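Side-chain contacts in flagellar motor switch protein FliG (Aquifex aeolicus, PDB 3HJL), which probably forms part of the rotor-mounted switch complex at the base of the flagellar basal body, which helps determine the direction of flagellar rotation: residues K111-V116 and S138-K143; R119-L124 and Q180-E185; H129-A134 and A165-V170; E147-L152 and E159-I164; E205-L210 and L217-I222. All coordinates share one frame; numbering follows the deposited sequence.

Contact 1: residues K111-V116 and S138-K143; sequences KEIEKV and SQLSPK
An off-staggered first torsion (chi1 -130°) and a bend at chi2 (80°) swing the carboxylate of Glu114 across to Ser141, where a single oxygen does the polar work. Glu114 OE2 accepts from the backbone N of Ser141 at 3.1 Å through its syn lone pair, in a fairly straight bond (158°). The same oxygen is reached on its anti side by the hydroxyl of Ser141, Ser141 OG lying 3.1 Å from Glu114 OE2 and tilted from the carboxylate plane. The other oxygen, Glu114 OE1, lies 3.3 Å from Leu140 CD2. Next to this polar pair the contact turns apolar: Ile113 CG2 and Leu140 CD2 meet at 3.9 Å, the two side chains crossing at about a right angle. Helix 172-193 backs Ile113 through Ala179 and Leu182. With a glutamine here, the negative charge would go, and the two donors of Ser141 would probably be held less firmly by a neutral oxygen. Ser141 also receives a weak bond at its hydroxyl from the N of Lys144. The example thus illustrates a serine N-cap, at the start of helix 142-150, whose residue is itself gripped by a glutamate from another helix.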
# COMPACT_ATOMS: atom_id res chain seq x y z
N LYS A 111 8.50 -16.10 4.14
CA LYS A 111 7.63 -17.26 4.42
C LYS A 111 6.40 -17.29 3.51
O LYS A 111 5.95 -18.36 3.11
CB LYS A 111 7.19 -17.28 5.88
CG LYS A 111 8.22 -17.81 6.85
CD LYS A 111 7.67 -17.80 8.28
CE LYS A 111 8.69 -18.35 9.28
NZ LYS A 111 8.10 -18.47 10.65
N GLU A 112 5.83 -16.12 3.22
CA GLU A 112 4.71 -16.01 2.27
C GLU A 112 5.13 -16.38 0.85
O GLU A 112 4.34 -16.95 0.10
CB GLU A 112 4.11 -14.61 2.28
CG GLU A 112 3.41 -14.24 3.58
CD GLU A 112 2.18 -15.09 3.87
OE1 GLU A 112 1.33 -15.29 2.95
OE2 GLU A 112 2.06 -15.55 5.02
N ILE A 113 6.36 -16.00 0.49
CA ILE A 113 6.98 -16.38 -0.79
C ILE A 113 7.17 -17.91 -0.88
O ILE A 113 7.00 -18.50 -1.95
CB ILE A 113 8.39 -15.68 -0.97
CG1 ILE A 113 8.24 -14.21 -1.31
CG2 ILE A 113 9.20 -16.35 -2.05
CD1 ILE A 113 7.68 -13.95 -2.73
N GLU A 114 7.54 -18.51 0.24
CA GLU A 114 7.78 -19.95 0.35
C GLU A 114 6.48 -20.76 0.13
O GLU A 114 6.52 -21.91 -0.28
CB GLU A 114 8.35 -20.29 1.75
CG GLU A 114 9.61 -21.16 1.75
CD GLU A 114 10.87 -20.38 1.44
OE1 GLU A 114 10.76 -19.29 0.84
OE2 GLU A 114 11.98 -20.85 1.77
N LYS A 115 5.33 -20.16 0.45
CA LYS A 115 4.04 -20.79 0.19
C LYS A 115 3.65 -20.81 -1.29
O LYS A 115 2.83 -21.63 -1.69
CB LYS A 115 2.94 -20.08 0.97
CG LYS A 115 3.05 -20.23 2.48
CD LYS A 115 2.01 -19.38 3.17
CE LYS A 115 2.31 -19.17 4.64
NZ LYS A 115 1.30 -18.26 5.23
N VAL A 116 4.22 -19.92 -2.09
CA VAL A 116 3.83 -19.77 -3.48
C VAL A 116 4.44 -20.88 -4.33
O VAL A 116 5.57 -21.26 -4.12
CB VAL A 116 4.24 -18.38 -4.04
CG1 VAL A 116 3.74 -18.21 -5.48
CG2 VAL A 116 3.69 -17.26 -3.15
N SER A 138 19.22 -16.35 -2.96
CA SER A 138 20.18 -16.42 -1.84
C SER A 138 19.50 -16.41 -0.46
O SER A 138 20.04 -16.96 0.49
CB SER A 138 21.20 -15.27 -1.88
OG SER A 138 20.65 -14.06 -1.35
N GLN A 139 18.32 -15.78 -0.36
CA GLN A 139 17.58 -15.65 0.90
C GLN A 139 16.51 -16.72 1.14
O GLN A 139 15.90 -16.72 2.20
CB GLN A 139 16.91 -14.27 0.97
CG GLN A 139 17.88 -13.10 0.94
CD GLN A 139 18.89 -13.18 2.04
OE1 GLN A 139 18.58 -12.91 3.21
NE2 GLN A 139 20.10 -13.58 1.70
N LEU A 140 16.29 -17.61 0.17
CA LEU A 140 15.28 -18.66 0.30
C LEU A 140 15.90 -19.94 0.84
O LEU A 140 17.12 -20.05 0.91
CB LEU A 140 14.62 -18.95 -1.05
CG LEU A 140 13.87 -17.81 -1.73
CD1 LEU A 140 13.34 -18.31 -3.09
CD2 LEU A 140 12.75 -17.28 -0.87
N SER A 141 15.06 -20.90 1.23
CA SER A 141 15.54 -22.18 1.71
C SER A 141 16.12 -22.94 0.51
O SER A 141 15.62 -22.77 -0.61
CB SER A 141 14.41 -22.99 2.37
OG SER A 141 13.50 -23.52 1.42
N PRO A 142 17.21 -23.72 0.71
CA PRO A 142 17.85 -24.48 -0.38
C PRO A 142 16.89 -25.28 -1.27
O PRO A 142 17.13 -25.38 -2.48
CB PRO A 142 18.77 -25.44 0.36
CG PRO A 142 19.09 -24.77 1.64
CD PRO A 142 17.95 -23.85 1.98
N LYS A 143 15.83 -25.85 -0.68
CA LYS A 143 14.87 -26.62 -1.45
C LYS A 143 13.94 -25.73 -2.29
O LYS A 143 13.58 -26.12 -3.39
CB LYS A 143 14.06 -27.58 -0.57
CG LYS A 143 13.11 -28.53 -1.36
CD LYS A 143 13.83 -29.35 -2.48
CE LYS A 143 12.85 -30.10 -3.37
NZ LYS A 143 13.46 -30.51 -4.68

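Contact 2: residues R119-L124 and Q180-E185; sequences RILASL and QILLEE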
# COMPACT_ATOMS: atom_id res chain seq x y z
N ARG A 119 6.67 -22.85 -9.67
CA ARG A 119 6.44 -22.58 -11.10
C ARG A 119 6.01 -21.13 -11.31
O ARG A 119 6.42 -20.49 -12.28
CB ARG A 119 5.37 -23.52 -11.67
CG ARG A 119 5.78 -24.98 -11.71
CD ARG A 119 4.62 -25.90 -12.09
NE ARG A 119 3.74 -26.20 -10.96
CZ ARG A 119 2.67 -26.99 -11.02
NH1 ARG A 119 2.34 -27.62 -12.16
NH2 ARG A 119 1.94 -27.20 -9.92
N ILE A 120 5.18 -20.62 -10.40
CA ILE A 120 4.72 -19.23 -10.44
C ILE A 120 5.88 -18.27 -10.13
O ILE A 120 6.04 -17.26 -10.82
CB ILE A 120 3.53 -19.00 -9.45
CG1 ILE A 120 2.30 -19.82 -9.91
CG2 ILE A 120 3.19 -17.49 -9.36
CD1 ILE A 120 1.16 -19.83 -8.93
N LEU A 121 6.69 -18.60 -9.13
CA LEU A 121 7.86 -17.79 -8.78
C LEU A 121 8.90 -17.79 -9.92
O LEU A 121 9.42 -16.74 -10.27
CB LEU A 121 8.49 -18.28 -7.46
CG LEU A 121 7.62 -18.19 -6.19
CD1 LEU A 121 8.29 -18.82 -4.99
CD2 LEU A 121 7.25 -16.79 -5.87
N ALA A 122 9.18 -18.97 -10.49
CA ALA A 122 10.09 -19.09 -11.65
C ALA A 122 9.61 -18.25 -12.83
O ALA A 122 10.39 -17.50 -13.42
CB ALA A 122 10.23 -20.55 -12.07
N SER A 123 8.31 -18.33 -13.11
CA SER A 123 7.67 -17.55 -14.19
C SER A 123 7.79 -16.04 -13.99
O SER A 123 8.12 -15.32 -14.93
CB SER A 123 6.19 -17.93 -14.29
OG SER A 123 5.58 -17.27 -15.38
N LEU A 124 7.53 -15.57 -12.77
CA LEU A 124 7.69 -14.14 -12.43
C LEU A 124 9.15 -13.66 -12.39
O LEU A 124 9.40 -12.46 -12.50
CB LEU A 124 7.05 -13.82 -11.07
CG LEU A 124 5.52 -13.85 -10.99
CD1 LEU A 124 5.08 -13.67 -9.57
CD2 LEU A 124 4.90 -12.77 -11.88
N GLN A 180 8.00 -8.39 -1.81
CA GLN A 180 6.70 -7.72 -1.69
C GLN A 180 6.11 -7.31 -3.05
O GLN A 180 4.90 -7.40 -3.24
CB GLN A 180 6.80 -6.51 -0.75
CG GLN A 180 7.12 -6.88 0.71
CD GLN A 180 6.83 -5.78 1.71
OE1 GLN A 180 7.72 -5.02 2.09
NE2 GLN A 180 5.59 -5.67 2.13
N ILE A 181 6.95 -6.85 -3.97
CA ILE A 181 6.53 -6.56 -5.36
C ILE A 181 6.07 -7.84 -6.07
O ILE A 181 5.14 -7.80 -6.89
CB ILE A 181 7.67 -5.88 -6.19
CG1 ILE A 181 7.93 -4.44 -5.71
CG2 ILE A 181 7.34 -5.86 -7.72
CD1 ILE A 181 6.74 -3.49 -5.87
N LEU A 182 6.72 -8.95 -5.76
CA LEU A 182 6.38 -10.26 -6.34
C LEU A 182 5.02 -10.72 -5.76
O LEU A 182 4.17 -11.21 -6.51
CB LEU A 182 7.51 -11.29 -6.07
CG LEU A 182 7.59 -12.53 -6.98
CD1 LEU A 182 8.98 -13.17 -7.01
CD2 LEU A 182 6.54 -13.57 -6.59
N LEU A 183 4.78 -10.48 -4.47
CA LEU A 183 3.49 -10.83 -3.83
C LEU A 183 2.32 -10.02 -4.37
O LEU A 183 1.24 -10.54 -4.56
CB LEU A 183 3.58 -10.70 -2.30
CG LEU A 183 4.40 -11.81 -1.64
CD1 LEU A 183 4.81 -11.44 -0.22
CD2 LEU A 183 3.61 -13.13 -1.68
N GLU A 184 2.55 -8.73 -4.60
CA GLU A 184 1.58 -7.84 -5.24
C GLU A 184 1.30 -8.19 -6.71
O GLU A 184 0.18 -8.01 -7.19
CB GLU A 184 2.09 -6.40 -5.18
CG GLU A 184 2.04 -5.83 -3.78
CD GLU A 184 2.76 -4.50 -3.62
OE1 GLU A 184 3.70 -4.19 -4.39
OE2 GLU A 184 2.38 -3.78 -2.68
N GLU A 185 2.32 -8.65 -7.42
CA GLU A 185 2.17 -9.10 -8.80
C GLU A 185 1.33 -10.38 -8.88
O GLU A 185 0.55 -10.56 -9.81
CB GLU A 185 3.56 -9.33 -9.42
CG GLU A 185 3.54 -9.64 -10.92
CD GLU A 185 2.82 -8.58 -11.75
OE1 GLU A 185 2.98 -7.37 -11.43
OE2 GLU A 185 2.10 -8.95 -12.69
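The carboxylate of Glu185 is the flat group on the touching residues, yet Leu124 meets neither its faces nor its edges: Leu124 CD2 rests on the methylene of Glu185, 3.5 Å from CG. With CG set anti to the backbone N (chi1 -173°) and the chain bent at chi2, Glu185 presents this carbon to the leucine. The main packing centres on Leu182, whose CD2 is met by two leucines of helix 118-125. Leu124 CD1 lies 3.3 Å from Leu182 CD2, and Leu121 CD2 comes within 3.4 Å of the same methyl, the latter pair of side chains crossing nearly at right angles. The short helical segments pass 11.2 Å apart at 109°, so few residues of each can take part. Ile113 of helix 93-114 touches both Leu121 and Leu182, making this a three-helix junction, while Ile186 and Leu189 extend the bed for Leu124 along helix 172-193. Such a contact rests on close-packed methyls and the aliphatic part of a glutamate, and therefore on shape rather than on bond direction.

Contact 3: residues H129-A134 and A165-V170; sequences HPQTIA and ATLENV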
# COMPACT_ATOMS: atom_id res chain seq x y z
N HIS A 129 16.73 -9.53 -14.16
CA HIS A 129 18.17 -9.59 -14.35
C HIS A 129 18.72 -10.76 -13.51
O HIS A 129 18.28 -10.95 -12.39
CB HIS A 129 18.82 -8.28 -13.91
CG HIS A 129 20.28 -8.19 -14.24
ND1 HIS A 129 21.26 -8.71 -13.43
CD2 HIS A 129 20.92 -7.64 -15.30
CE1 HIS A 129 22.44 -8.51 -13.98
NE2 HIS A 129 22.26 -7.84 -15.10
N PRO A 130 19.67 -11.57 -14.06
CA PRO A 130 20.19 -12.74 -13.32
C PRO A 130 20.72 -12.46 -11.90
O PRO A 130 20.59 -13.31 -11.02
CB PRO A 130 21.32 -13.24 -14.22
CG PRO A 130 20.94 -12.82 -15.58
CD PRO A 130 20.25 -11.50 -15.42
N GLN A 131 21.36 -11.30 -11.71
CA GLN A 131 21.81 -10.84 -10.39
C GLN A 131 20.65 -10.63 -9.40
O GLN A 131 20.80 -10.88 -8.21
CB GLN A 131 22.63 -9.54 -10.52
CG GLN A 131 23.34 -9.09 -9.22
CD GLN A 131 24.42 -10.05 -8.75
OE1 GLN A 131 24.93 -10.83 -9.54
NE2 GLN A 131 24.78 -9.99 -7.47
N THR A 132 19.52 -10.15 -9.91
CA THR A 132 18.29 -9.99 -9.11
C THR A 132 17.71 -11.34 -8.68
O THR A 132 17.25 -11.49 -7.54
CB THR A 132 17.21 -9.22 -9.91
OG1 THR A 132 17.79 -8.02 -10.45
CG2 THR A 132 16.01 -8.85 -9.05
N ILE A 133 17.75 -12.32 -9.59
CA ILE A 133 17.26 -13.68 -9.30
C ILE A 133 18.16 -14.33 -8.24
O ILE A 133 17.67 -14.93 -7.29
CB ILE A 133 17.21 -14.58 -10.56
CG1 ILE A 133 16.38 -13.94 -11.70
CG2 ILE A 133 16.61 -15.95 -10.20
CD1 ILE A 133 16.30 -14.78 -12.97
N ALA A 134 19.48 -14.14 -8.39
CA ALA A 134 20.48 -14.67 -7.47
C ALA A 134 20.33 -14.08 -6.07
O ALA A 134 20.35 -14.81 -5.09
CB ALA A 134 21.88 -14.39 -7.99
N ALA A 165 27.00 -17.91 -6.19
CA ALA A 165 28.35 -18.30 -5.77
C ALA A 165 29.28 -17.12 -5.49
O ALA A 165 30.09 -17.17 -4.56
CB ALA A 165 28.99 -19.23 -6.83
N THR A 166 29.16 -16.08 -6.30
CA THR A 166 30.02 -14.90 -6.19
C THR A 166 29.55 -13.88 -5.13
O THR A 166 30.28 -12.94 -4.83
CB THR A 166 30.16 -14.19 -7.56
OG1 THR A 166 28.87 -13.78 -8.02
CG2 THR A 166 30.77 -15.13 -8.57
N LEU A 167 28.35 -14.07 -4.57
CA LEU A 167 27.82 -13.14 -3.56
C LEU A 167 28.66 -13.16 -2.30
O LEU A 167 29.05 -14.22 -1.82
CB LEU A 167 26.36 -13.46 -3.16
CG LEU A 167 25.24 -13.22 -4.19
CD1 LEU A 167 23.88 -13.61 -3.65
CD2 LEU A 167 25.22 -11.76 -4.65
N GLU A 168 29.02 -11.96 -1.83
CA GLU A 168 29.67 -11.78 -0.53
C GLU A 168 28.76 -11.03 0.44
O GLU A 168 28.97 -11.12 1.65
CB GLU A 168 30.97 -11.00 -0.71
CG GLU A 168 32.03 -11.74 -1.53
CD GLU A 168 33.15 -10.83 -1.96
OE1 GLU A 168 33.52 -9.92 -1.18
OE2 GLU A 168 33.66 -11.02 -3.09
N ASN A 169 27.79 -10.28 -0.09
CA ASN A 169 26.84 -9.49 0.68
C ASN A 169 25.46 -9.52 0.01
O ASN A 169 25.34 -9.75 -1.20
CB ASN A 169 27.28 -8.01 0.70
CG ASN A 169 28.42 -7.75 1.65
OD1 ASN A 169 28.23 -7.74 2.87
ND2 ASN A 169 29.58 -7.41 1.11
N VAL A 170 24.44 -9.23 0.80
CA VAL A 170 23.07 -9.06 0.32
C VAL A 170 22.36 -8.04 1.20
O VAL A 170 22.36 -8.19 2.41
CB VAL A 170 22.27 -10.41 0.35
CG1 VAL A 170 22.34 -11.05 1.72
CG2 VAL A 170 20.81 -10.17 -0.02
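Leu167, which follows helix 154-166, turns its CB toward helix 130-137, and from there its two branches part to meet different groups. The CB and CG atoms carry the fork without a close neighbour across the contact. One methyl, CD1, lies 4.0 Å from the backbone oxygen of Ala134. The other, Leu167 CD2, is 3.4 Å from Gln131 NE2, as the two side chains slide past each other in opposite directions. Gln131 gets there with CG anti to its own backbone N (chi1 -171°) and a bend at chi2 (65°), which carry the amide out from the helix. Its oxygen turns instead to Arg163, accepting a weak hydrogen bond from NE. At the start of helix 130-137, His129 acts as N-cap: His129 ND1 accepts from Gln131 N at 3.1 Å, the donor tilted 27° from the ring plane, while Pro130 CD lies over one ring face, offset toward the rim. His129, Pro130, Gln131 and Arg163 belong to the EHPQR motif, so the contact includes part of that motif, through Gln131. Its chemistry is divided: Leu167 offers the amide nitrogen of Gln131 only a methyl, van der Waals cover, whereas the His129 cap and weak Gln131-Arg163 bond link motif residues.

Contact 4: residues E147-L152 and E159-I164; sequences EIIQNL and EVVKRI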
# COMPACT_ATOMS: atom_id res chain seq x y z
N GLU A 147 13.87 -25.75 -6.38
CA GLU A 147 12.62 -25.91 -7.14
C GLU A 147 12.43 -24.81 -8.18
O GLU A 147 11.95 -25.08 -9.28
CB GLU A 147 11.40 -25.89 -6.20
CG GLU A 147 11.17 -27.14 -5.39
CD GLU A 147 10.13 -26.93 -4.29
OE1 GLU A 147 9.25 -26.05 -4.44
OE2 GLU A 147 10.17 -27.67 -3.28
N ILE A 148 12.76 -23.58 -7.80
CA ILE A 148 12.67 -22.44 -8.72
C ILE A 148 13.68 -22.59 -9.85
O ILE A 148 13.34 -22.43 -11.02
CB ILE A 148 12.90 -21.09 -8.01
CG1 ILE A 148 11.78 -20.79 -7.01
CG2 ILE A 148 12.97 -19.97 -9.02
CD1 ILE A 148 12.14 -19.72 -6.01
N ILE A 149 14.92 -22.94 -9.48
CA ILE A 149 15.98 -23.16 -10.47
C ILE A 149 15.59 -24.21 -11.51
O ILE A 149 15.73 -23.97 -12.70
CB ILE A 149 17.34 -23.54 -9.81
CG1 ILE A 149 18.01 -22.30 -9.19
CG2 ILE A 149 18.29 -24.17 -10.83
CD1 ILE A 149 18.63 -21.34 -10.21
N GLN A 150 15.00 -25.32 -11.06
CA GLN A 150 14.56 -26.38 -11.97
C GLN A 150 13.50 -25.95 -12.99
O GLN A 150 13.47 -26.46 -14.11
CB GLN A 150 14.07 -27.59 -11.18
CG GLN A 150 15.20 -28.40 -10.55
CD GLN A 150 14.72 -29.55 -9.69
OE1 GLN A 150 13.56 -29.60 -9.28
NE2 GLN A 150 15.62 -30.50 -9.42
N ASN A 151 12.66 -24.97 -12.62
CA ASN A 151 11.65 -24.39 -13.52
C ASN A 151 12.13 -23.18 -14.36
O ASN A 151 11.32 -22.56 -15.06
CB ASN A 151 10.41 -24.00 -12.70
CG ASN A 151 9.63 -25.20 -12.23
OD1 ASN A 151 8.93 -25.83 -13.02
ND2 ASN A 151 9.71 -25.50 -10.94
N LEU A 152 13.41 -22.81 -14.26
CA LEU A 152 13.98 -21.75 -15.10
C LEU A 152 14.58 -22.39 -16.36
O LEU A 152 14.72 -23.62 -16.40
CB LEU A 152 15.06 -20.96 -14.34
CG LEU A 152 14.64 -19.99 -13.21
CD1 LEU A 152 15.88 -19.44 -12.52
CD2 LEU A 152 13.78 -18.85 -13.72
N GLU A 159 23.66 -19.43 -14.74
CA GLU A 159 24.04 -18.03 -14.51
C GLU A 159 23.59 -17.53 -13.14
O GLU A 159 24.31 -16.74 -12.51
CB GLU A 159 23.46 -17.14 -15.62
CG GLU A 159 24.03 -15.72 -15.67
CD GLU A 159 25.52 -15.67 -15.98
OE1 GLU A 159 26.18 -14.69 -15.56
OE2 GLU A 159 26.05 -16.60 -16.63
N VAL A 160 22.42 -17.97 -12.69
CA VAL A 160 21.92 -17.61 -11.36
C VAL A 160 22.76 -18.26 -10.26
O VAL A 160 23.14 -17.59 -9.30
CB VAL A 160 20.41 -17.95 -11.18
CG1 VAL A 160 19.97 -17.68 -9.76
CG2 VAL A 160 19.56 -17.14 -12.16
N VAL A 161 23.08 -19.54 -10.41
CA VAL A 161 23.90 -20.27 -9.43
C VAL A 161 25.33 -19.71 -9.36
O VAL A 161 25.91 -19.63 -8.27
CB VAL A 161 23.96 -21.79 -9.73
CG1 VAL A 161 24.93 -22.49 -8.79
CG2 VAL A 161 22.57 -22.42 -9.62
N LYS A 162 25.90 -19.34 -10.51
CA LYS A 162 27.22 -18.71 -10.58
C LYS A 162 27.23 -17.38 -9.84
O LYS A 162 28.21 -17.05 -9.16
CB LYS A 162 27.62 -18.47 -12.04
CG LYS A 162 29.04 -17.92 -12.25
CD LYS A 162 29.27 -17.39 -13.67
CE LYS A 162 28.63 -16.01 -13.87
NZ LYS A 162 28.88 -15.44 -15.23
N ARG A 163 26.17 -16.60 -10.03
CA ARG A 163 26.03 -15.30 -9.37
C ARG A 163 25.75 -15.43 -7.87
O ARG A 163 26.22 -14.60 -7.09
CB ARG A 163 24.97 -14.44 -10.06
CG ARG A 163 25.47 -13.80 -11.36
CD ARG A 163 24.44 -12.88 -11.97
NE ARG A 163 25.08 -11.72 -12.63
CZ ARG A 163 25.24 -11.55 -13.94
NH1 ARG A 163 24.79 -12.43 -14.83
NH2 ARG A 163 25.85 -10.45 -14.38
N ILE A 164 24.99 -16.45 -7.48
CA ILE A 164 24.83 -16.79 -6.07
C ILE A 164 26.20 -17.12 -5.46
O ILE A 164 26.52 -16.64 -4.37
CB ILE A 164 23.87 -17.99 -5.85
CG1 ILE A 164 22.42 -17.61 -6.19
CG2 ILE A 164 23.94 -18.47 -4.38
CD1 ILE A 164 21.46 -18.82 -6.32
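On the helix whose Val160 packs against Ile149, one oxygen, Glu159 OE1, is gripped by two cationic groups. Lys162 NZ reaches Glu159 OE1 at 2.8 Å, on the syn side and tilted 24° from the carboxylate plane, and Arg163 NH1 makes a salt bridge to the same Glu159 OE1, also at 2.8 Å. Shared in this way, the glutamate would be expected to stay ionised, and it ties together residues three and four positions further along helix 154-166. Arg163 is the arginine of the EHPQR motif. The contact itself joins this helix to the preceding one, 142-150, in the all-helical, armadillo-like superhelix of the protein, and it is wholly apolar. Ile149 carries it with its terminal methyl: CD1 lies 3.9 Å from Val160 CG1 and 4.1 Å from Val161 CG2. Both torsions of Ile149 are near -75°, folding the chain so that CD1 reaches these neighbouring valines. Leu152 adds a looser touch, its CD1 being 4.4 Å from Val160 CG2. Helix 130-137 covers the pair, Leu137 touching Ile149 and Ile133 touching Val160. Where helix 142-150 gives out, Asn151 ND2 turns back to donate to Glu147 O at 2.8 Å, a bent bond of 141°.

Contact 5: residues E205-L210 and L217-I222; sequences ELLNTL and LILQSI
Two consecutive helices, 199-209 and 212-225, joined by a short turn, pack here through Leu207, which spreads its methyls over a neighbouring pair on the second helix. Leu207 CD1 lies 3.6 Å from Leu219 CD2, while Leu207 CD2 meets Ile218 CG2 at 3.9 Å. Leu210, the first residue to leave helical geometry, adds its CD2, 3.6 Å from Ile218 CD1, with the two side chains at about a right angle. The extended chain of Ile218 (chi2 170°) carries CD1 out to that methyl. Ile233 of helix 227-237 touches both Leu207 and Leu219, closing a three-helix core. An alanine here would remove both methyls of Leu207 and is likely to leave Ile218 and Leu219 without their shared neighbour, opening a gap between the helices. Away from the interface, Thr209 OG1 donates to Glu205 O at 2.8 Å from above the carbonyl plane, opposite the face used by Thr209 N. Arg215 NE adds weak hydrogen bonds to Leu207 O and Leu210 O, but the side-chain contact is aliphatic and non-directional.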
# COMPACT_ATOMS: atom_id res chain seq x y z
N GLU A 205 -29.58 -7.16 -6.12
CA GLU A 205 -30.60 -8.15 -6.56
C GLU A 205 -31.07 -8.99 -5.39
O GLU A 205 -32.27 -9.22 -5.22
CB GLU A 205 -30.03 -9.11 -7.62
CG GLU A 205 -29.70 -8.50 -8.97
CD GLU A 205 -30.92 -8.09 -9.79
OE1 GLU A 205 -30.72 -7.39 -10.81
OE2 GLU A 205 -32.06 -8.46 -9.43
N LEU A 206 -30.10 -9.49 -4.62
CA LEU A 206 -30.35 -10.32 -3.45
C LEU A 206 -31.25 -9.57 -2.46
O LEU A 206 -32.28 -10.11 -2.04
CB LEU A 206 -29.01 -10.72 -2.80
CG LEU A 206 -28.94 -11.60 -1.54
CD1 LEU A 206 -27.49 -12.03 -1.30
CD2 LEU A 206 -29.47 -10.89 -0.31
N LEU A 207 -30.88 -8.33 -2.14
CA LEU A 207 -31.68 -7.49 -1.24
C LEU A 207 -33.08 -7.23 -1.79
O LEU A 207 -34.05 -7.33 -1.05
CB LEU A 207 -30.97 -6.16 -0.97
CG LEU A 207 -29.70 -6.24 -0.12
CD1 LEU A 207 -28.84 -5.02 -0.36
CD2 LEU A 207 -30.02 -6.40 1.37
N ASN A 208 -33.19 -6.94 -3.09
CA ASN A 208 -34.50 -6.76 -3.74
C ASN A 208 -35.35 -8.03 -3.74
O ASN A 208 -36.56 -7.93 -3.86
CB ASN A 208 -34.33 -6.27 -5.19
CG ASN A 208 -33.89 -4.82 -5.27
OD1 ASN A 208 -34.10 -4.03 -4.34
ND2 ASN A 208 -33.30 -4.45 -6.41
N THR A 209 -34.71 -9.20 -3.67
CA THR A 209 -35.41 -10.48 -3.54
C THR A 209 -35.85 -10.73 -2.08
O THR A 209 -36.91 -11.33 -1.84
CB THR A 209 -34.53 -11.64 -4.04
OG1 THR A 209 -34.10 -11.36 -5.38
CG2 THR A 209 -35.29 -12.96 -4.01
N LEU A 210 -35.02 -10.31 -1.12
CA LEU A 210 -35.35 -10.37 0.33
C LEU A 210 -36.57 -9.48 0.64
O LEU A 210 -36.75 -8.45 0.00
CB LEU A 210 -34.17 -9.88 1.19
CG LEU A 210 -33.05 -10.82 1.63
CD1 LEU A 210 -32.62 -11.75 0.55
CD2 LEU A 210 -31.86 -10.01 2.13
N LEU A 217 -33.25 -3.91 7.29
CA LEU A 217 -32.41 -4.12 8.48
C LEU A 217 -30.94 -4.40 8.12
O LEU A 217 -30.04 -3.96 8.84
CB LEU A 217 -32.97 -5.24 9.39
CG LEU A 217 -33.94 -4.77 10.48
CD1 LEU A 217 -35.11 -3.95 9.93
CD2 LEU A 217 -34.45 -5.95 11.30
N ILE A 218 -30.70 -5.10 7.02
CA ILE A 218 -29.34 -5.35 6.54
C ILE A 218 -28.67 -4.06 6.07
O ILE A 218 -27.54 -3.76 6.47
CB ILE A 218 -29.31 -6.38 5.37
CG1 ILE A 218 -29.60 -7.79 5.89
CG2 ILE A 218 -27.94 -6.38 4.68
CD1 ILE A 218 -29.81 -8.80 4.80
N LEU A 219 -29.38 -3.31 5.23
CA LEU A 219 -28.86 -2.06 4.67
C LEU A 219 -28.56 -1.01 5.75
O LEU A 219 -27.52 -0.35 5.68
CB LEU A 219 -29.84 -1.47 3.64
CG LEU A 219 -29.95 -2.19 2.29
CD1 LEU A 219 -31.22 -1.75 1.54
CD2 LEU A 219 -28.69 -1.90 1.45
N GLN A 220 -29.46 -0.89 6.73
CA GLN A 220 -29.29 0.06 7.84
C GLN A 220 -27.99 -0.21 8.61
O GLN A 220 -27.23 0.71 8.88
CB GLN A 220 -30.48 -0.02 8.81
CG GLN A 220 -30.67 1.21 9.70
CD GLN A 220 -31.33 2.41 8.98
OE1 GLN A 220 -31.66 3.41 9.62
NE2 GLN A 220 -31.53 2.29 7.66
N SER A 221 -27.76 -1.48 8.94
CA SER A 221 -26.54 -1.91 9.63
C SER A 221 -25.27 -1.66 8.80
O SER A 221 -24.23 -1.28 9.34
CB SER A 221 -26.64 -3.40 9.99
OG SER A 221 -25.47 -3.86 10.66
N ILE A 222 -25.36 -1.90 7.49
CA ILE A 222 -24.24 -1.62 6.57
C ILE A 222 -23.95 -0.13 6.52
O ILE A 222 -22.79 0.27 6.49
CB ILE A 222 -24.51 -2.15 5.14
CG1 ILE A 222 -24.38 -3.68 5.11
CG2 ILE A 222 -23.54 -1.53 4.13
CD1 ILE A 222 -24.67 -4.30 3.78

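How the contacts relate
Contacts 1 to 4 form one connected cluster, whereas contact 5 stands apart, its centre 39 Å from that of contact 2 and farther from the rest. Each mixes buried with more open residues. The buried members of contacts 2 and 5 are leucines; contact 4 includes exposed Val161; in contact 1, buried Ile113 lies beside partly exposed Glu114 and Ser141, the only pair to hydrogen-bond across segments. Contacts 2, 4 and 5 are aliphatic, and contact 3 sets a leucine beside a polar amide. Helix 142-150 serves contacts 1 and 4, which also touch where Leu140 CD1 rests on Ile148 CD1 at 3.5 Å, and helix 154-166 serves contacts 3 and 4. Contacts 1 and 2 meet around Ile113.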